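Local structure of lactaldehyde dehydrogenase (Methanocaldococcus jannaschii, 3PQA) at residues 128-132 against 156-160; 24-28 against 170-174; 414-418 against 435-439. The protein oxidises lactaldehyde to lactate with NAD as its preferred cofactor, a step in coenzyme F420 biosynthesis, and works as a homotetramer. One frame throughout, in Å; residues are numbered along the deposited sequence.

How the contacts relate
From the N terminus, strands 14-17 and 24-28 form a two-stranded hairpin, and contact 2 begins on the second of them. It closes the longest loop when this strand meets the start of helix 171-186, 142 residues on. Contact 1 is nested inside that loop, where strand 122-138 touches the turn between helix 145-156 and strand 160-165. Contact 3 follows both in series, closing a short loop around strand 418-421, and lies across the chain's centre from contact 2. None touches another. Contact 2 ties the hairpin to the coenzyme-binding half, contact 1 lies within that half, and contact 3 joins the entry of strand 418-421 to the loop ahead of strand 441-442, beside the probable active site.

Contact 1 of 3, residues 128-132 against 156-160; sequences REPVG and ATGNV
N159 takes CG anti to its carbonyl carbon (chi1 -64°) and turns its amide by a chi2 of -74°, which carries OD1 across to the 128-132 chain where it bends at V131 and G132. OD1 accepts from G132 N at 3.0 Å, with 166° at the hydrogen, and the donor lies nearly on the extension of the C=O bond. On the same amide, ND2 donates to M454 O, so both ends of the buried amide have partners and its rotation is fixed. Around OD1 the packing is close: P130 CB lies 3.2 Å from N159 OD1, and V131 CG2 comes to 3.1 Å of N159 OD1. A second, weak bond runs from V160 N to G132 O (3.1 Å), and N159 CB lies alongside that same carbonyl oxygen.

The segments belong to a beta-alpha-beta crossover: strand 122-138 leads through helix 145-156 to strand 160-165, which pairs parallel with it in the sheet of the coenzyme-binding domain. Helix 145-156 ends in a Schellman motif with G158, at positive phi, as the C-prime residue, and N159 N returns to A154 O. That turn presents two carbonyl oxygens to the proline ring. P130 CB is 3.3 Å from T157 O, and P130 CG is 3.4 Å from G158 O, so the ring lies over the exit of the helix. T157 OG1 bonds back to P153 O. E129, pointing away from the turn, forms a salt bridge with K458; the end of R128 leads off to a salt bridge with E452; backbone bonds join E129 to N456 and V131 to M454.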
ATOM      1  N   ARG B 128      -0.684  14.448   3.389  1.00 12.20           N
ATOM      2  CA  ARG B 128       0.289  15.038   2.473  1.00 13.23           C
ATOM      3  C   ARG B 128      -0.104  16.512   2.292  1.00 12.81           C
ATOM      4  O   ARG B 128      -1.284  16.822   2.160  1.00 13.23           O
ATOM      5  CB  ARG B 128       0.312  14.302   1.116  1.00 17.81           C
ATOM      6  CG  ARG B 128       0.731  12.810   1.105  1.00 20.89           C
ATOM      7  CD  ARG B 128       2.087  12.558   1.721  1.00 19.33           C
ATOM      8  NE  ARG B 128       2.656  11.212   1.515  1.00 21.44           N
ATOM      9  CZ  ARG B 128       2.511  10.137   2.304  1.00 20.07           C
ATOM     10  NH1 ARG B 128       1.723  10.128   3.384  1.00 21.52           N
ATOM     11  NH2 ARG B 128       3.165   9.021   1.988  1.00 21.70           N
ATOM     12  N   GLU B 129       0.876  17.412   2.332  1.00 11.91           N
ATOM     13  CA  GLU B 129       0.645  18.847   2.092  1.00 10.93           C
ATOM     14  C   GLU B 129       1.654  19.372   1.075  1.00  9.88           C
ATOM     15  O   GLU B 129       2.727  18.800   0.937  1.00  9.90           O
ATOM     16  CB  GLU B 129       0.746  19.640   3.399  1.00 12.07           C
ATOM     17  CG  GLU B 129      -0.314  19.224   4.429  1.00 12.96           C
ATOM     18  CD  GLU B 129      -0.370  20.107   5.660  1.00 12.43           C
ATOM     19  OE1 GLU B 129       0.576  20.893   5.889  1.00 13.12           O
ATOM     20  OE2 GLU B 129      -1.358  19.981   6.414  1.00 13.10           O
ATOM     21  N   PRO B 130       1.317  20.459   0.344  1.00  9.92           N
ATOM     22  CA  PRO B 130       2.290  20.924  -0.663  1.00  9.79           C
ATOM     23  C   PRO B 130       3.653  21.335  -0.116  1.00  9.59           C
ATOM     24  O   PRO B 130       3.748  21.873   0.984  1.00 10.12           O
ATOM     25  CB  PRO B 130       1.625  22.178  -1.250  1.00 10.13           C
ATOM     26  CG  PRO B 130       0.549  22.576  -0.273  1.00 10.34           C
ATOM     27  CD  PRO B 130       0.101  21.296   0.378  1.00 10.27           C
ATOM     28  N   VAL B 131       4.694  21.137  -0.916  1.00 10.10           N
ATOM     29  CA  VAL B 131       6.007  21.658  -0.569  1.00 10.39           C
ATOM     30  C   VAL B 131       6.047  23.187  -0.583  1.00 10.08           C
ATOM     31  O   VAL B 131       6.822  23.792   0.167  1.00 11.07           O
ATOM     32  CB  VAL B 131       7.113  21.084  -1.471  1.00 11.42           C
ATOM     33  CG1 VAL B 131       7.312  19.607  -1.156  1.00 11.83           C
ATOM     34  CG2 VAL B 131       6.797  21.295  -2.961  1.00 11.82           C
ATOM     35  N   GLY B 132       5.212  23.800  -1.419  1.00  9.95           N
ATOM     36  CA  GLY B 132       5.081  25.256  -1.482  1.00 10.35           C
ATOM     37  C   GLY B 132       5.156  25.715  -2.930  1.00 10.70           C
ATOM     38  O   GLY B 132       4.213  25.515  -3.711  1.00 12.01           O
ATOM     39  N   ALA B 156      -1.958  18.897  -8.613  1.00  9.41           N
ATOM     40  CA  ALA B 156      -2.629  17.867  -7.819  1.00  9.33           C
ATOM     41  C   ALA B 156      -2.316  17.927  -6.324  1.00  9.06           C
ATOM     42  O   ALA B 156      -3.173  17.567  -5.501  1.00  9.84           O
ATOM     43  CB  ALA B 156      -2.293  16.488  -8.369  1.00  9.56           C
ATOM     44  N   THR B 157      -1.096  18.355  -5.991  1.00  9.07           N
ATOM     45  CA  THR B 157      -0.614  18.387  -4.603  1.00  9.31           C
ATOM     46  C   THR B 157      -0.682  19.790  -3.962  1.00  9.25           C
ATOM     47  O   THR B 157      -0.168  19.997  -2.862  1.00 10.17           O
ATOM     48  CB  THR B 157       0.809  17.770  -4.490  1.00 10.68           C
ATOM     49  OG1 THR B 157       1.685  18.373  -5.457  1.00 11.84           O
ATOM     50  CG2 THR B 157       0.753  16.273  -4.737  1.00 11.83           C
ATOM     51  N   GLY B 158      -1.311  20.749  -4.650  1.00  9.55           N
ATOM     52  CA  GLY B 158      -1.591  22.073  -4.055  1.00  9.51           C
ATOM     53  C   GLY B 158      -0.439  23.062  -4.026  1.00  9.08           C
ATOM     54  O   GLY B 158      -0.410  23.955  -3.182  1.00 10.00           O
ATOM     55  N   ASN B 159       0.486  22.911  -4.969  1.00  9.11           N
ATOM     56  CA  ASN B 159       1.648  23.772  -5.100  1.00  9.46           C
ATOM     57  C   ASN B 159       1.429  24.906  -6.078  1.00  9.90           C
ATOM     58  O   ASN B 159       0.745  24.744  -7.073  1.00 11.23           O
ATOM     59  CB  ASN B 159       2.842  22.972  -5.597  1.00 10.19           C
ATOM     60  CG  ASN B 159       3.273  21.919  -4.621  1.00 10.21           C
ATOM     61  OD1 ASN B 159       3.862  22.226  -3.592  1.00 10.39           O
ATOM     62  ND2 ASN B 159       2.993  20.666  -4.939  1.00 10.40           N
ATOM     63  N   VAL B 160       2.037  26.052  -5.782  1.00  9.97           N
ATOM     64  CA  VAL B 160       2.235  27.104  -6.764  1.00 10.27           C
ATOM     65  C   VAL B 160       3.416  26.688  -7.651  1.00  9.77           C
ATOM     66  O   VAL B 160       4.354  26.042  -7.177  1.00 10.65           O
ATOM     67  CB  VAL B 160       2.524  28.435  -6.040  1.00 11.75           C
ATOM     68  CG1 VAL B 160       2.993  29.508  -7.014  1.00 13.12           C
ATOM     69  CG2 VAL B 160       1.262  28.894  -5.302  1.00 12.93           C
TER

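Contact 2 of 3, residues 24-28 against 170-174; sequences VIKKI and PLVCI
P170 O is gripped by two backbone amides, accepting from I174 N at 3.0 Å and, weakly, from C173 N. This knits the beginning of helix 171-186, on which the N-terminal beta hairpin (strands 14-17 and 24-28) rests. The contact itself is apolar, with no hydrogen bond between 24-28 and 170-174. L171 is central: its CD1 meets I25 CG2 at 3.8 Å, while its CD2 lies against the aliphatic part of K26, whose CD is 3.8 Å from L171 CD2. The lysine chain bends at chi3 (62°), and beyond CD it turns off the leucine. Helix 73-84 also borders this contact, with I79 touching L171, I82 touching I25, and D83 OD2 accepting from L171 N.

I28 points toward the helix start with its two branches divided. Chi1 of 67° sets CG1 between the backbone N and the carbonyl carbon and sends CD1 against the CB-CG edge of the proline ring, whereas CG2 faces the helix side chains. I28 CG2 is 4.0 Å from L171 CD2 and 3.9 Å from I174 CD1; the tightest touch is I28 CD1 on P170 CG, 3.6 Å.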
ATOM      1  N   VAL B  24      13.727  31.805 -38.210  1.00 21.49           N
ATOM      2  CA  VAL B  24      13.156  32.329 -36.978  1.00 21.15           C
ATOM      3  C   VAL B  24      11.641  32.222 -37.104  1.00 21.64           C
ATOM      4  O   VAL B  24      11.047  32.851 -37.978  1.00 22.05           O
ATOM      5  CB  VAL B  24      13.593  33.805 -36.722  1.00 20.55           C
ATOM      6  CG1 VAL B  24      12.903  34.384 -35.479  1.00 20.12           C
ATOM      7  CG2 VAL B  24      15.119  33.905 -36.584  1.00 20.10           C
ATOM      8  N   ILE B  25      11.028  31.410 -36.240  1.00 21.57           N
ATOM      9  CA  ILE B  25       9.575  31.220 -36.222  1.00 21.88           C
ATOM     10  C   ILE B  25       8.933  32.464 -35.618  1.00 22.42           C
ATOM     11  O   ILE B  25       7.999  33.034 -36.187  1.00 23.21           O
ATOM     12  CB  ILE B  25       9.153  29.985 -35.373  1.00 22.28           C
ATOM     13  CG1 ILE B  25       9.837  28.707 -35.860  1.00 23.02           C
ATOM     14  CG2 ILE B  25       7.632  29.811 -35.388  1.00 23.02           C
ATOM     15  CD1 ILE B  25       9.753  27.554 -34.869  1.00 22.34           C
ATOM     16  N   LYS B  26       9.449  32.878 -34.462  1.00 22.12           N
ATOM     17  CA  LYS B  26       9.021  34.112 -33.813  1.00 21.88           C
ATOM     18  C   LYS B  26       9.984  34.524 -32.715  1.00 19.90           C
ATOM     19  O   LYS B  26      10.991  33.861 -32.471  1.00 19.84           O
ATOM     20  CB  LYS B  26       7.610  33.982 -33.247  1.00 24.55           C
ATOM     21  CG  LYS B  26       7.450  32.890 -32.195  1.00 25.34           C
ATOM     22  CD  LYS B  26       6.149  33.065 -31.449  1.00 25.53           C
ATOM     23  CE  LYS B  26       4.938  32.940 -32.361  1.00 25.44           C
ATOM     24  NZ  LYS B  26       3.734  33.449 -31.648  1.00 25.86           N
ATOM     25  N   LYS B  27       9.661  35.639 -32.074  1.00 18.99           N
ATOM     26  CA  LYS B  27      10.445  36.162 -30.979  1.00 18.85           C
ATOM     27  C   LYS B  27       9.562  36.221 -29.740  1.00 18.17           C
ATOM     28  O   LYS B  27       8.390  36.606 -29.813  1.00 18.55           O
ATOM     29  CB  LYS B  27      11.025  37.536 -31.339  1.00 20.10           C
ATOM     30  CG  LYS B  27      12.197  37.479 -32.339  1.00 20.57           C
ATOM     31  CD  LYS B  27      12.729  38.871 -32.705  1.00 20.65           C
ATOM     32  CE  LYS B  27      13.437  39.565 -31.528  1.00 20.69           C
ATOM     33  NZ  LYS B  27      14.846  39.101 -31.322  1.00 20.98           N
ATOM     34  N   ILE B  28      10.108  35.791 -28.611  1.00 18.29           N
ATOM     35  CA  ILE B  28       9.343  35.706 -27.377  1.00 19.49           C
ATOM     36  C   ILE B  28      10.033  36.496 -26.261  1.00 18.00           C
ATOM     37  O   ILE B  28      11.192  36.910 -26.415  1.00 18.11           O
ATOM     38  CB  ILE B  28       9.122  34.223 -26.965  1.00 21.65           C
ATOM     39  CG1 ILE B  28      10.447  33.561 -26.571  1.00 23.32           C
ATOM     40  CG2 ILE B  28       8.420  33.460 -28.087  1.00 23.40           C
ATOM     41  CD1 ILE B  28      10.281  32.196 -25.933  1.00 22.11           C
ATOM     42  N   PRO B 170      10.297  26.382 -26.924  1.00 13.42           N
ATOM     43  CA  PRO B 170       9.365  26.924 -25.925  1.00 13.40           C
ATOM     44  C   PRO B 170       7.902  27.059 -26.373  1.00 13.37           C
ATOM     45  O   PRO B 170       7.025  27.229 -25.528  1.00 13.37           O
ATOM     46  CB  PRO B 170       9.948  28.318 -25.648  1.00 13.81           C
ATOM     47  CG  PRO B 170      10.533  28.732 -26.967  1.00 14.46           C
ATOM     48  CD  PRO B 170      11.020  27.455 -27.641  1.00 13.81           C
ATOM     49  N   LEU B 171       7.629  26.982 -27.676  1.00 13.98           N
ATOM     50  CA  LEU B 171       6.301  27.400 -28.161  1.00 14.78           C
ATOM     51  C   LEU B 171       5.139  26.526 -27.680  1.00 14.48           C
ATOM     52  O   LEU B 171       4.047  27.034 -27.371  1.00 14.25           O
ATOM     53  CB  LEU B 171       6.278  27.579 -29.683  1.00 16.09           C
ATOM     54  CG  LEU B 171       7.278  28.593 -30.260  1.00 16.80           C
ATOM     55  CD1 LEU B 171       7.070  28.732 -31.759  1.00 16.24           C
ATOM     56  CD2 LEU B 171       7.187  29.963 -29.565  1.00 16.21           C
ATOM     57  N   VAL B 172       5.377  25.225 -27.572  1.00 14.25           N
ATOM     58  CA  VAL B 172       4.317  24.361 -27.088  1.00 14.55           C
ATOM     59  C   VAL B 172       4.028  24.662 -25.612  1.00 13.37           C
ATOM     60  O   VAL B 172       2.893  24.516 -25.178  1.00 13.75           O
ATOM     61  CB  VAL B 172       4.582  22.860 -27.336  1.00 16.79           C
ATOM     62  CG1 VAL B 172       5.495  22.264 -26.267  1.00 18.50           C
ATOM     63  CG2 VAL B 172       3.262  22.104 -27.424  1.00 18.50           C
ATOM     64  N   CYS B 173       5.055  25.093 -24.868  1.00 12.80           N
ATOM     65  CA  CYS B 173       4.915  25.443 -23.444  1.00 12.97           C
ATOM     66  C   CYS B 173       4.145  26.733 -23.253  1.00 13.12           C
ATOM     67  O   CYS B 173       3.388  26.873 -22.281  1.00 13.57           O
ATOM     68  CB  CYS B 173       6.285  25.550 -22.781  1.00 13.74           C
ATOM     69  SG  CYS B 173       7.114  23.949 -22.752  1.00 16.05           S
ATOM     70  N   ILE B 174       4.330  27.668 -24.185  1.00 13.02           N
ATOM     71  CA  ILE B 174       3.535  28.901 -24.204  1.00 13.91           C
ATOM     72  C   ILE B 174       2.068  28.548 -24.466  1.00 12.23           C
ATOM     73  O   ILE B 174       1.171  29.090 -23.819  1.00 12.62           O
ATOM     74  CB  ILE B 174       4.088  29.936 -25.236  1.00 16.72           C
ATOM     75  CG1 ILE B 174       5.419  30.507 -24.731  1.00 17.21           C
ATOM     76  CG2 ILE B 174       3.090  31.057 -25.468  1.00 17.21           C
ATOM     77  CD1 ILE B 174       6.281  31.159 -25.836  1.00 17.33           C
TER

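Contact 3 of 3, residues 414-418 against 435-439; sequences LEFGG and GGVKK
G435 begins the touch with its carbonyl oxygen, which receives a CA-H...O contact from G417: G417 CA to G435 O is 3.3 Å, with 158° at the hydrogen. The nearest atoms of G435 and the side chain of E241, an active-site residue by similarity, are about 3 Å apart; C275, also inferred to be catalytic, is farther off. At G436 the two chains run nearly antiparallel, and G417, which has no side chain to turn toward 435-439, brings its CA within 4.3 Å of G436 CA.

V437 follows and reaches back over the other segment. With CG1 anti to the carbonyl carbon (chi1 -61°), CG2 is the branch turned to E415 O, 3.6 Å away, and it also covers the backbone at F416 CA. Backbone hydrogen bonds between G394 and both V437 and G417 join the segments through a third chain piece. In the aldehyde dehydrogenase fold this is where the loop ahead of strand 441-442, which adds to the coenzyme-domain sheet, runs beside the entry to strand 418-421 of the catalytic-domain sheet. G418 pairs in parallel with a strand of the second subunit, extending the sheet across the interface.

K438, fully extended along its side chain, stretches past V437 to E415. Its NZ makes a salt bridge to E415 OE1 at 2.8 Å, coming nearly along the C-O axis, while K438 CE rests 3.8 Å from E415 CB. E415 centres an inverse gamma turn closed by a weak bond from F416 N to L414 O. A water accepts from K438 NZ at 2.9 Å and bonds to E415 O at 2.8 Å; it lies above one face of the F416 ring, offset toward the rim. K51 of the second subunit packs on E415, and K458 of the same subunit donates to L414 O.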
ATOM      1  N   LEU B 414      22.657  -5.035 -13.216  1.00 13.39           N
ATOM      2  CA  LEU B 414      22.767  -3.781 -13.957  1.00 13.43           C
ATOM      3  C   LEU B 414      22.438  -2.604 -13.039  1.00 12.90           C
ATOM      4  O   LEU B 414      21.350  -2.548 -12.446  1.00 13.03           O
ATOM      5  CB  LEU B 414      21.832  -3.802 -15.176  1.00 14.83           C
ATOM      6  CG  LEU B 414      22.304  -4.711 -16.317  1.00 15.43           C
ATOM      7  CD1 LEU B 414      21.189  -4.921 -17.300  1.00 14.92           C
ATOM      8  CD2 LEU B 414      23.497  -4.064 -17.006  1.00 14.95           C
ATOM      9  N   GLU B 415      23.375  -1.661 -12.956  1.00 12.94           N
ATOM     10  CA  GLU B 415      23.298  -0.533 -12.031  1.00 13.46           C
ATOM     11  C   GLU B 415      22.538   0.628 -12.682  1.00 11.97           C
ATOM     12  O   GLU B 415      23.111   1.664 -13.024  1.00 11.68           O
ATOM     13  CB  GLU B 415      24.720  -0.136 -11.589  1.00 16.45           C
ATOM     14  CG  GLU B 415      25.363  -1.169 -10.653  1.00 19.19           C
ATOM     15  CD  GLU B 415      26.875  -1.010 -10.463  1.00 17.46           C
ATOM     16  OE1 GLU B 415      27.492  -0.106 -11.063  1.00 19.39           O
ATOM     17  OE2 GLU B 415      27.449  -1.805  -9.689  1.00 19.50           O
ATOM     18  N   PHE B 416      21.227   0.435 -12.836  1.00 11.54           N
ATOM     19  CA  PHE B 416      20.375   1.375 -13.568  1.00 11.56           C
ATOM     20  C   PHE B 416      19.047   1.583 -12.860  1.00 10.92           C
ATOM     21  O   PHE B 416      18.575   0.696 -12.126  1.00 10.97           O
ATOM     22  CB  PHE B 416      20.162   0.869 -15.011  1.00 13.46           C
ATOM     23  CG  PHE B 416      21.398   0.988 -15.851  1.00 13.34           C
ATOM     24  CD1 PHE B 416      21.618   2.129 -16.623  1.00 13.68           C
ATOM     25  CD2 PHE B 416      22.387  -0.011 -15.811  1.00 13.65           C
ATOM     26  CE1 PHE B 416      22.813   2.269 -17.368  1.00 13.41           C
ATOM     27  CE2 PHE B 416      23.574   0.120 -16.550  1.00 13.37           C
ATOM     28  CZ  PHE B 416      23.771   1.249 -17.337  1.00 13.68           C
ATOM     29  N   GLY B 417      18.434   2.744 -13.094  1.00 10.91           N
ATOM     30  CA  GLY B 417      17.071   3.009 -12.614  1.00 11.16           C
ATOM     31  C   GLY B 417      15.992   2.169 -13.286  1.00 12.03           C
ATOM     32  O   GLY B 417      14.921   1.927 -12.702  1.00 12.54           O
ATOM     33  N   GLY B 418      16.253   1.763 -14.526  1.00 11.56           N
ATOM     34  CA  GLY B 418      15.344   0.893 -15.258  1.00 11.20           C
ATOM     35  C   GLY B 418      16.103  -0.173 -16.027  1.00 11.25           C
ATOM     36  O   GLY B 418      17.164   0.079 -16.595  1.00 11.28           O
ATOM     37  N   GLY B 435      13.150   6.945 -13.466  1.00 11.08           N
ATOM     38  CA  GLY B 435      14.282   7.788 -13.109  1.00 11.01           C
ATOM     39  C   GLY B 435      15.593   7.045 -13.035  1.00 10.93           C
ATOM     40  O   GLY B 435      15.645   5.858 -13.340  1.00 11.12           O
ATOM     41  N   GLY B 436      16.650   7.753 -12.640  1.00 11.20           N
ATOM     42  CA  GLY B 436      18.024   7.223 -12.738  1.00 11.24           C
ATOM     43  C   GLY B 436      18.784   7.154 -11.421  1.00 11.63           C
ATOM     44  O   GLY B 436      18.413   7.820 -10.447  1.00 12.64           O
ATOM     45  N   VAL B 437      19.832   6.332 -11.401  1.00 12.38           N
ATOM     46  CA  VAL B 437      20.786   6.283 -10.293  1.00 12.78           C
ATOM     47  C   VAL B 437      22.119   6.842 -10.776  1.00 13.12           C
ATOM     48  O   VAL B 437      22.204   7.338 -11.911  1.00 12.54           O
ATOM     49  CB  VAL B 437      20.907   4.852  -9.703  1.00 13.58           C
ATOM     50  CG1 VAL B 437      19.553   4.411  -9.151  1.00 13.70           C
ATOM     51  CG2 VAL B 437      21.415   3.835 -10.761  1.00 13.66           C
ATOM     52  N   LYS B 438      23.147   6.787  -9.933  1.00 14.36           N
ATOM     53  CA  LYS B 438      24.437   7.400 -10.260  1.00 16.47           C
ATOM     54  C   LYS B 438      24.219   8.865 -10.663  1.00 14.33           C
ATOM     55  O   LYS B 438      23.432   9.563  -9.996  1.00 14.07           O
ATOM     56  CB  LYS B 438      25.191   6.570 -11.313  1.00 21.05           C
ATOM     57  CG  LYS B 438      25.529   5.184 -10.810  1.00 22.53           C
ATOM     58  CD  LYS B 438      26.423   4.449 -11.793  1.00 22.46           C
ATOM     59  CE  LYS B 438      26.719   3.060 -11.322  1.00 22.98           C
ATOM     60  NZ  LYS B 438      27.589   2.397 -12.341  1.00 22.99           N
ATOM     61  N   LYS B 439      24.874   9.336 -11.726  1.00 14.23           N
ATOM     62  CA  LYS B 439      24.717  10.725 -12.147  1.00 15.48           C
ATOM     63  C   LYS B 439      23.480  10.979 -12.998  1.00 13.22           C
ATOM     64  O   LYS B 439      23.349  12.034 -13.592  1.00 14.05           O
ATOM     65  CB  LYS B 439      25.976  11.225 -12.884  1.00 19.63           C
ATOM     66  CG  LYS B 439      27.205  11.309 -12.010  1.00 22.66           C
ATOM     67  CD  LYS B 439      27.140  12.477 -11.046  1.00 21.52           C
ATOM     68  CE  LYS B 439      28.421  12.587 -10.218  1.00 22.93           C
ATOM     69  NZ  LYS B 439      29.606  12.867 -11.069  1.00 22.99           N
TER
HETATM   70  O   HOH W   1      25.518   2.339 -14.300  1.00 16.74           O